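Local coordinates for L0028 (Mitochondria associated protein) (Escherichia coli, PDB 3GCG) that probably acts as a type III secreted effector that enters host cells, targets mitochondria and serves as a guanine nucleotide exchange factor for a Rho-family GTPase, at residues 21-26 against 140-145; 77-82 against 157-162. All blocks are in the same frame, centred on the assembly; numbering follows the deposited sequence.

Interaction 1. Residues 21-26 against 140-145; sequences GKLTNQ and QEIFER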
ATOM      1  N   GLY B  21      21.308 -13.496   0.549  1.00 26.04           N
ATOM      2  CA  GLY B  21      22.335 -12.659   1.141  1.00 25.16           C
ATOM      3  C   GLY B  21      22.665 -11.455   0.275  1.00 26.19           C
ATOM      4  O   GLY B  21      22.822 -10.349   0.792  1.00 26.40           O
ATOM      5  N   LYS B  22      22.786 -11.663  -1.036  1.00 26.66           N
ATOM      6  CA  LYS B  22      23.083 -10.559  -1.949  1.00 28.53           C
ATOM      7  C   LYS B  22      21.905  -9.609  -1.991  1.00 26.60           C
ATOM      8  O   LYS B  22      22.079  -8.398  -2.069  1.00 26.78           O
ATOM      9  CB  LYS B  22      23.374 -11.062  -3.371  1.00 31.98           C
ATOM     10  CG  LYS B  22      24.783 -11.618  -3.548  1.00 39.16           C
ATOM     11  CD  LYS B  22      25.089 -11.993  -4.995  1.00 41.97           C
ATOM     12  CE  LYS B  22      26.563 -12.375  -5.136  1.00 45.04           C
ATOM     13  NZ  LYS B  22      26.952 -12.728  -6.531  1.00 48.70           N
ATOM     14  N   LEU B  23      20.700 -10.164  -1.950  1.00 27.03           N
ATOM     15  CA  LEU B  23      19.505  -9.332  -1.969  1.00 27.38           C
ATOM     16  C   LEU B  23      19.509  -8.420  -0.757  1.00 26.81           C
ATOM     17  O   LEU B  23      19.327  -7.211  -0.883  1.00 26.89           O
ATOM     18  CB  LEU B  23      18.244 -10.200  -1.963  1.00 26.20           C
ATOM     19  CG  LEU B  23      17.805 -10.689  -3.347  1.00 24.98           C
ATOM     20  CD1 LEU B  23      16.705 -11.720  -3.224  1.00 20.12           C
ATOM     21  CD2 LEU B  23      17.340  -9.487  -4.171  1.00 23.48           C
ATOM     22  N   THR B  24      19.737  -9.011   0.415  1.00 26.23           N
ATOM     23  CA  THR B  24      19.753  -8.257   1.665  1.00 25.36           C
ATOM     24  C   THR B  24      20.761  -7.123   1.602  1.00 26.17           C
ATOM     25  O   THR B  24      20.486  -6.015   2.063  1.00 25.50           O
ATOM     26  CB  THR B  24      20.099  -9.163   2.876  1.00 24.32           C
ATOM     27  OG1 THR B  24      19.073 -10.142   3.056  1.00 21.53           O
ATOM     28  CG2 THR B  24      20.217  -8.333   4.142  1.00 25.25           C
ATOM     29  N   ASN B  25      21.933  -7.396   1.035  1.00 26.50           N
ATOM     30  CA  ASN B  25      22.954  -6.362   0.928  1.00 29.08           C
ATOM     31  C   ASN B  25      22.486  -5.239   0.025  1.00 25.40           C
ATOM     32  O   ASN B  25      22.795  -4.073   0.261  1.00 25.26           O
ATOM     33  CB  ASN B  25      24.270  -6.947   0.408  1.00 33.34           C
ATOM     34  CG  ASN B  25      25.074  -7.614   1.502  1.00 38.84           C
ATOM     35  OD1 ASN B  25      24.527  -8.351   2.326  1.00 42.79           O
ATOM     36  ND2 ASN B  25      26.377  -7.363   1.520  1.00 42.09           N
ATOM     37  N   GLN B  26      21.735  -5.594  -1.008  1.00 24.81           N
ATOM     38  CA  GLN B  26      21.215  -4.595  -1.934  1.00 23.07           C
ATOM     39  C   GLN B  26      20.056  -3.835  -1.280  1.00 21.19           C
ATOM     40  O   GLN B  26      19.853  -2.652  -1.533  1.00 19.12           O
ATOM     41  CB  GLN B  26      20.772  -5.271  -3.236  1.00 23.88           C
ATOM     42  CG  GLN B  26      21.947  -5.751  -4.093  1.00 24.83           C
ATOM     43  CD  GLN B  26      21.510  -6.393  -5.405  1.00 25.68           C
ATOM     44  OE1 GLN B  26      20.427  -6.113  -5.918  1.00 24.07           O
ATOM     45  NE2 GLN B  26      22.366  -7.241  -5.961  1.00 23.25           N
ATOM     46  N   GLN B 140       9.685 -13.203   2.648  1.00 24.56           N
ATOM     47  CA  GLN B 140       9.538 -13.985   3.867  1.00 28.66           C
ATOM     48  C   GLN B 140      10.888 -14.607   4.189  1.00 29.46           C
ATOM     49  O   GLN B 140      11.305 -14.650   5.348  1.00 28.10           O
ATOM     50  CB  GLN B 140       8.497 -15.095   3.698  1.00 29.72           C
ATOM     51  CG  GLN B 140       8.378 -15.977   4.930  1.00 32.78           C
ATOM     52  CD  GLN B 140       7.402 -17.116   4.750  1.00 33.55           C
ATOM     53  OE1 GLN B 140       6.212 -16.896   4.524  1.00 37.92           O
ATOM     54  NE2 GLN B 140       7.898 -18.342   4.853  1.00 33.29           N
ATOM     55  N   GLU B 141      11.565 -15.085   3.149  1.00 29.65           N
ATOM     56  CA  GLU B 141      12.872 -15.699   3.318  1.00 31.17           C
ATOM     57  C   GLU B 141      13.876 -14.641   3.786  1.00 30.74           C
ATOM     58  O   GLU B 141      14.715 -14.912   4.641  1.00 31.40           O
ATOM     59  CB  GLU B 141      13.313 -16.355   2.003  1.00 32.47           C
ATOM     60  CG  GLU B 141      12.317 -17.410   1.501  1.00 35.97           C
ATOM     61  CD  GLU B 141      12.739 -18.104   0.204  1.00 38.92           C
ATOM     62  OE1 GLU B 141      13.020 -17.411  -0.798  1.00 41.21           O
ATOM     63  OE2 GLU B 141      12.774 -19.355   0.179  1.00 41.64           O
ATOM     64  N   ILE B 142      13.769 -13.428   3.248  1.00 29.94           N
ATOM     65  CA  ILE B 142      14.673 -12.343   3.623  1.00 27.82           C
ATOM     66  C   ILE B 142      14.416 -11.889   5.045  1.00 28.76           C
ATOM     67  O   ILE B 142      15.344 -11.524   5.771  1.00 29.26           O
ATOM     68  CB  ILE B 142      14.528 -11.137   2.683  1.00 26.38           C
ATOM     69  CG1 ILE B 142      15.200 -11.457   1.348  1.00 27.82           C
ATOM     70  CG2 ILE B 142      15.143  -9.893   3.311  1.00 28.18           C
ATOM     71  CD1 ILE B 142      15.168 -10.322   0.353  1.00 29.01           C
ATOM     72  N   PHE B 143      13.151 -11.912   5.438  1.00 27.65           N
ATOM     73  CA  PHE B 143      12.762 -11.514   6.778  1.00 27.47           C
ATOM     74  C   PHE B 143      13.311 -12.480   7.828  1.00 28.06           C
ATOM     75  O   PHE B 143      13.913 -12.062   8.818  1.00 28.05           O
ATOM     76  CB  PHE B 143      11.235 -11.474   6.889  1.00 26.22           C
ATOM     77  CG  PHE B 143      10.736 -11.251   8.292  1.00 25.89           C
ATOM     78  CD1 PHE B 143      10.863 -10.004   8.901  1.00 24.95           C
ATOM     79  CD2 PHE B 143      10.158 -12.296   9.008  1.00 25.04           C
ATOM     80  CE1 PHE B 143      10.422  -9.792  10.203  1.00 25.50           C
ATOM     81  CE2 PHE B 143       9.709 -12.103  10.318  1.00 27.13           C
ATOM     82  CZ  PHE B 143       9.841 -10.844  10.920  1.00 28.63           C
ATOM     83  N   GLU B 144      13.093 -13.772   7.609  1.00 27.94           N
ATOM     84  CA  GLU B 144      13.531 -14.797   8.552  1.00 30.70           C
ATOM     85  C   GLU B 144      15.041 -14.951   8.717  1.00 32.16           C
ATOM     86  O   GLU B 144      15.498 -15.491   9.715  1.00 33.39           O
ATOM     87  CB  GLU B 144      12.911 -16.146   8.180  1.00 28.07           C
ATOM     88  CG  GLU B 144      11.396 -16.100   8.129  1.00 27.25           C
ATOM     89  CD  GLU B 144      10.771 -17.454   7.883  1.00 27.59           C
ATOM     90  OE1 GLU B 144      11.305 -18.221   7.053  1.00 29.84           O
ATOM     91  OE2 GLU B 144       9.734 -17.745   8.513  1.00 27.53           O
ATOM     92  N   ARG B 145      15.818 -14.476   7.753  1.00 34.58           N
ATOM     93  CA  ARG B 145      17.264 -14.592   7.862  1.00 37.24           C
ATOM     94  C   ARG B 145      17.890 -13.383   8.545  1.00 37.45           C
ATOM     95  O   ARG B 145      18.995 -13.465   9.086  1.00 38.34           O
ATOM     96  CB  ARG B 145      17.883 -14.781   6.481  1.00 38.57           C
ATOM     97  CG  ARG B 145      17.302 -15.965   5.741  1.00 42.78           C
ATOM     98  CD  ARG B 145      18.196 -16.396   4.603  1.00 45.90           C
ATOM     99  NE  ARG B 145      17.709 -17.616   3.977  1.00 50.14           N
ATOM    100  CZ  ARG B 145      18.393 -18.318   3.082  1.00 52.88           C
ATOM    101  NH1 ARG B 145      19.605 -17.917   2.707  1.00 53.34           N
ATOM    102  NH2 ARG B 145      17.867 -19.421   2.562  1.00 53.66           N
TER
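Thr-24 and Ile-142 mark the closest approach of the two helical backbones, their CA atoms 6.8 Å apart, and no hydrogen bond joins 21-26 directly to 140-145. Segment 21-26 belongs to the first turns of helix 20-32, near the N-terminus, and 140-145 to the last turns of helix 124-146. Asn-25 N to Gly-21 O, at 3.1 Å, is one of the regular helical bonds inside the segments. Ile-142 carries the contact: its CB points toward helix 20-32, and both of its branches touch that helix. The CG1 arm is extended (chi2 -178°), which carries CD1 forward to the leucine, so that Ile-142 CD1 lies 3.9 Å from Leu-23 CB and 4.1 Å from Leu-23 CD1. These two side chains cross at roughly a right angle, so a methyl end meets the flank of the leucine. This is small, buried helix-helix packing inside an all-helical fold of the IpaB/EvcA family, and helix 99-105 adds Leu-104 against both side chains and Ile-100 against Ile-142. The side chains of Ile-142 and Thr-24 slide past each other in opposite directions, with Ile-142 CG2 3.9 Å from Thr-24 OG1, a van der Waals contact. With OG1 set beside its own backbone N (chi1 -64°), the threonine hydroxyl lies within range of the carbonyl one turn earlier and is hydrogen-bonded to His-20 O. Asn-146 ND2, bonded to Ile-142 O, also makes a weak bond to Thr-24 OG1.

Interaction 2. Residues 77-82 against 157-162; sequences GHIFRA and AITQNA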
ATOM      1  N   GLY B  77      -7.992  -5.681  18.220  1.00 25.93           N
ATOM      2  CA  GLY B  77      -6.984  -5.119  19.100  1.00 24.83           C
ATOM      3  C   GLY B  77      -6.547  -6.099  20.177  1.00 24.22           C
ATOM      4  O   GLY B  77      -5.357  -6.209  20.488  1.00 22.92           O
ATOM      5  N   HIS B  78      -7.497  -6.822  20.759  1.00 23.56           N
ATOM      6  CA  HIS B  78      -7.133  -7.781  21.791  1.00 24.28           C
ATOM      7  C   HIS B  78      -6.214  -8.841  21.181  1.00 23.55           C
ATOM      8  O   HIS B  78      -5.248  -9.285  21.812  1.00 24.23           O
ATOM      9  CB  HIS B  78      -8.380  -8.431  22.390  1.00 26.73           C
ATOM     10  CG  HIS B  78      -9.336  -7.451  22.990  1.00 33.80           C
ATOM     11  ND1 HIS B  78      -8.955  -6.528  23.938  1.00 36.46           N
ATOM     12  CD2 HIS B  78     -10.657  -7.242  22.769  1.00 36.26           C
ATOM     13  CE1 HIS B  78      -9.999  -5.789  24.277  1.00 36.91           C
ATOM     14  NE2 HIS B  78     -11.043  -6.202  23.581  1.00 37.85           N
ATOM     15  N   ILE B  79      -6.510  -9.231  19.944  1.00 20.09           N
ATOM     16  CA  ILE B  79      -5.697 -10.231  19.267  1.00 19.51           C
ATOM     17  C   ILE B  79      -4.290  -9.686  19.024  1.00 19.41           C
ATOM     18  O   ILE B  79      -3.299 -10.385  19.246  1.00 17.32           O
ATOM     19  CB  ILE B  79      -6.358 -10.675  17.934  1.00 18.81           C
ATOM     20  CG1 ILE B  79      -7.618 -11.500  18.239  1.00 18.74           C
ATOM     21  CG2 ILE B  79      -5.392 -11.512  17.117  1.00 16.74           C
ATOM     22  CD1 ILE B  79      -8.449 -11.852  17.020  1.00 16.85           C
ATOM     23  N   PHE B  80      -4.202  -8.431  18.596  1.00 17.84           N
ATOM     24  CA  PHE B  80      -2.909  -7.827  18.347  1.00 21.06           C
ATOM     25  C   PHE B  80      -2.070  -7.678  19.616  1.00 22.38           C
ATOM     26  O   PHE B  80      -0.861  -7.900  19.589  1.00 22.04           O
ATOM     27  CB  PHE B  80      -3.072  -6.471  17.650  1.00 20.28           C
ATOM     28  CG  PHE B  80      -2.845  -6.534  16.164  1.00 19.91           C
ATOM     29  CD1 PHE B  80      -3.835  -7.001  15.314  1.00 18.73           C
ATOM     30  CD2 PHE B  80      -1.611  -6.187  15.627  1.00 19.27           C
ATOM     31  CE1 PHE B  80      -3.595  -7.123  13.949  1.00 20.14           C
ATOM     32  CE2 PHE B  80      -1.360  -6.306  14.270  1.00 18.67           C
ATOM     33  CZ  PHE B  80      -2.351  -6.777  13.428  1.00 21.02           C
ATOM     34  N   ARG B  81      -2.703  -7.313  20.726  1.00 25.45           N
ATOM     35  CA  ARG B  81      -1.973  -7.170  21.980  1.00 28.65           C
ATOM     36  C   ARG B  81      -1.520  -8.549  22.459  1.00 28.96           C
ATOM     37  O   ARG B  81      -0.411  -8.705  22.984  1.00 28.21           O
ATOM     38  CB  ARG B  81      -2.848  -6.516  23.053  1.00 32.78           C
ATOM     39  CG  ARG B  81      -2.116  -5.456  23.878  1.00 41.28           C
ATOM     40  CD  ARG B  81      -0.680  -5.885  24.223  1.00 45.94           C
ATOM     41  NE  ARG B  81       0.060  -4.830  24.917  1.00 51.74           N
ATOM     42  CZ  ARG B  81       1.376  -4.841  25.125  1.00 53.89           C
ATOM     43  NH1 ARG B  81       2.117  -5.854  24.693  1.00 55.11           N
ATOM     44  NH2 ARG B  81       1.955  -3.834  25.770  1.00 54.65           N
ATOM     45  N   ALA B  82      -2.377  -9.552  22.267  1.00 27.29           N
ATOM     46  CA  ALA B  82      -2.047 -10.913  22.667  1.00 25.57           C
ATOM     47  C   ALA B  82      -0.821 -11.381  21.895  1.00 25.25           C
ATOM     48  O   ALA B  82       0.118 -11.931  22.472  1.00 26.45           O
ATOM     49  CB  ALA B  82      -3.226 -11.840  22.403  1.00 24.53           C
ATOM     50  N   ALA B 157       0.968 -19.286  13.864  1.00 20.96           N
ATOM     51  CA  ALA B 157       0.434 -20.202  14.872  1.00 20.77           C
ATOM     52  C   ALA B 157       0.024 -19.437  16.131  1.00 21.07           C
ATOM     53  O   ALA B 157      -1.067 -19.627  16.660  1.00 17.07           O
ATOM     54  CB  ALA B 157       1.479 -21.267  15.213  1.00 20.47           C
ATOM     55  N   ILE B 158       0.914 -18.572  16.608  1.00 21.08           N
ATOM     56  CA  ILE B 158       0.626 -17.769  17.782  1.00 21.51           C
ATOM     57  C   ILE B 158      -0.653 -16.962  17.551  1.00 21.29           C
ATOM     58  O   ILE B 158      -1.514 -16.887  18.427  1.00 21.25           O
ATOM     59  CB  ILE B 158       1.792 -16.812  18.081  1.00 23.83           C
ATOM     60  CG1 ILE B 158       3.023 -17.623  18.499  1.00 21.94           C
ATOM     61  CG2 ILE B 158       1.382 -15.807  19.148  1.00 23.17           C
ATOM     62  CD1 ILE B 158       4.258 -16.778  18.755  1.00 24.63           C
ATOM     63  N   THR B 159      -0.777 -16.372  16.364  1.00 20.47           N
ATOM     64  CA  THR B 159      -1.961 -15.582  16.024  1.00 21.11           C
ATOM     65  C   THR B 159      -3.215 -16.456  16.018  1.00 21.96           C
ATOM     66  O   THR B 159      -4.244 -16.083  16.586  1.00 20.07           O
ATOM     67  CB  THR B 159      -1.812 -14.915  14.639  1.00 21.31           C
ATOM     68  OG1 THR B 159      -0.666 -14.053  14.643  1.00 20.58           O
ATOM     69  CG2 THR B 159      -3.057 -14.108  14.293  1.00 18.60           C
ATOM     70  N   GLN B 160      -3.125 -17.616  15.369  1.00 22.81           N
ATOM     71  CA  GLN B 160      -4.246 -18.552  15.296  1.00 24.45           C
ATOM     72  C   GLN B 160      -4.765 -18.862  16.697  1.00 23.78           C
ATOM     73  O   GLN B 160      -5.976 -18.935  16.933  1.00 24.08           O
ATOM     74  CB  GLN B 160      -3.813 -19.864  14.623  1.00 28.00           C
ATOM     75  CG  GLN B 160      -3.608 -19.768  13.121  1.00 34.47           C
ATOM     76  CD  GLN B 160      -3.188 -21.090  12.496  1.00 37.79           C
ATOM     77  OE1 GLN B 160      -2.146 -21.653  12.844  1.00 39.45           O
ATOM     78  NE2 GLN B 160      -3.998 -21.590  11.563  1.00 39.10           N
ATOM     79  N   ASN B 161      -3.831 -19.050  17.621  1.00 21.23           N
ATOM     80  CA  ASN B 161      -4.162 -19.358  19.003  1.00 21.23           C
ATOM     81  C   ASN B 161      -4.811 -18.151  19.677  1.00 20.74           C
ATOM     82  O   ASN B 161      -5.591 -18.306  20.612  1.00 21.39           O
ATOM     83  CB  ASN B 161      -2.896 -19.770  19.761  1.00 22.44           C
ATOM     84  CG  ASN B 161      -3.187 -20.725  20.901  1.00 26.27           C
ATOM     85  OD1 ASN B 161      -3.082 -20.363  22.074  1.00 28.99           O
ATOM     86  ND2 ASN B 161      -3.568 -21.953  20.559  1.00 23.66           N
ATOM     87  N   ALA B 162      -4.475 -16.950  19.210  1.00 19.98           N
ATOM     88  CA  ALA B 162      -5.060 -15.730  19.763  1.00 19.56           C
ATOM     89  C   ALA B 162      -6.494 -15.645  19.254  1.00 19.21           C
ATOM     90  O   ALA B 162      -7.428 -15.388  20.016  1.00 19.51           O
ATOM     91  CB  ALA B 162      -4.267 -14.504  19.307  1.00 18.86           C
TER
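Apolar side chains, two of them alanines, form this buried helix-helix contact, in which Ala-162 of helix 152-166 packs against Ile-79 and Ala-82 of helix 73-87, near the C-terminal end of the modelled chain. It lies within the all-helical fold of the IpaB/EvcA family, probably V-shaped as in the related SopE-like exchange factors. The axes of the two short segments approach to 9.3 Å, and their N-to-C directions make an angle of 138°, closer to antiparallel than to perpendicular. Ile-79 and Ala-162 are the nearest backbone positions, with CA atoms 5.6 Å apart, a closeness made easier by the single methyl of the alanine. Ala-162 CB points toward helix 73-87 and meets two residues spaced one helical turn apart: it lies 3.9 Å from Ile-79 CG2 and 4.2 Å from Ala-82 CB. The two alanines therefore meet methyl to methyl, while the isoleucine supplies its short branch. That branch is set anti to the backbone N of Ile-79, with CG1 beside the N (chi1 -70°), and it also borders Thr-159, whose CG2 is 4.5 Å from Ile-79 CG2. Thr-159 thus offers its methyl to the contact, whereas its OG1 is hydrogen-bonded to Ile-155 O, one turn earlier on the same helix, which satisfies the buried hydroxyl. No hydrogen bond passes between the two segments, so their direct contact rests on van der Waals packing. Beyond them, helix 41-67 covers the junction, with Leu-60 against Ile-79 and Val-56 against Thr-159. Val-83, the residue after Ala-82, also touches Thr-159, while Ile-163 closes on Ile-79 and His-166 on Ala-82, so that helices 41-67, 73-87 and 152-166 meet here.

How the interactions relate
Interactions 1 and 2 lie on opposite sides of the chain's centre, with centres 26 Å apart and nearest atoms about 10 Å apart, and they do not touch. Their segments alternate along the sequence: 21-26, then 77-82, then 140-145, then 157-162. Interaction 1 joins helices 20-32 and 124-146; interaction 2 joins 73-87 and 152-166. Helices 124-146 and 152-166 follow each other in the chain, so the C-terminal part packs first on one side and then on the other. The long helix 41-67 touches side chains of segment 140-145 and of both segments of interaction 2. This separation is consistent with the two-armed, V-shaped helical fold of related bacterial exchange factors.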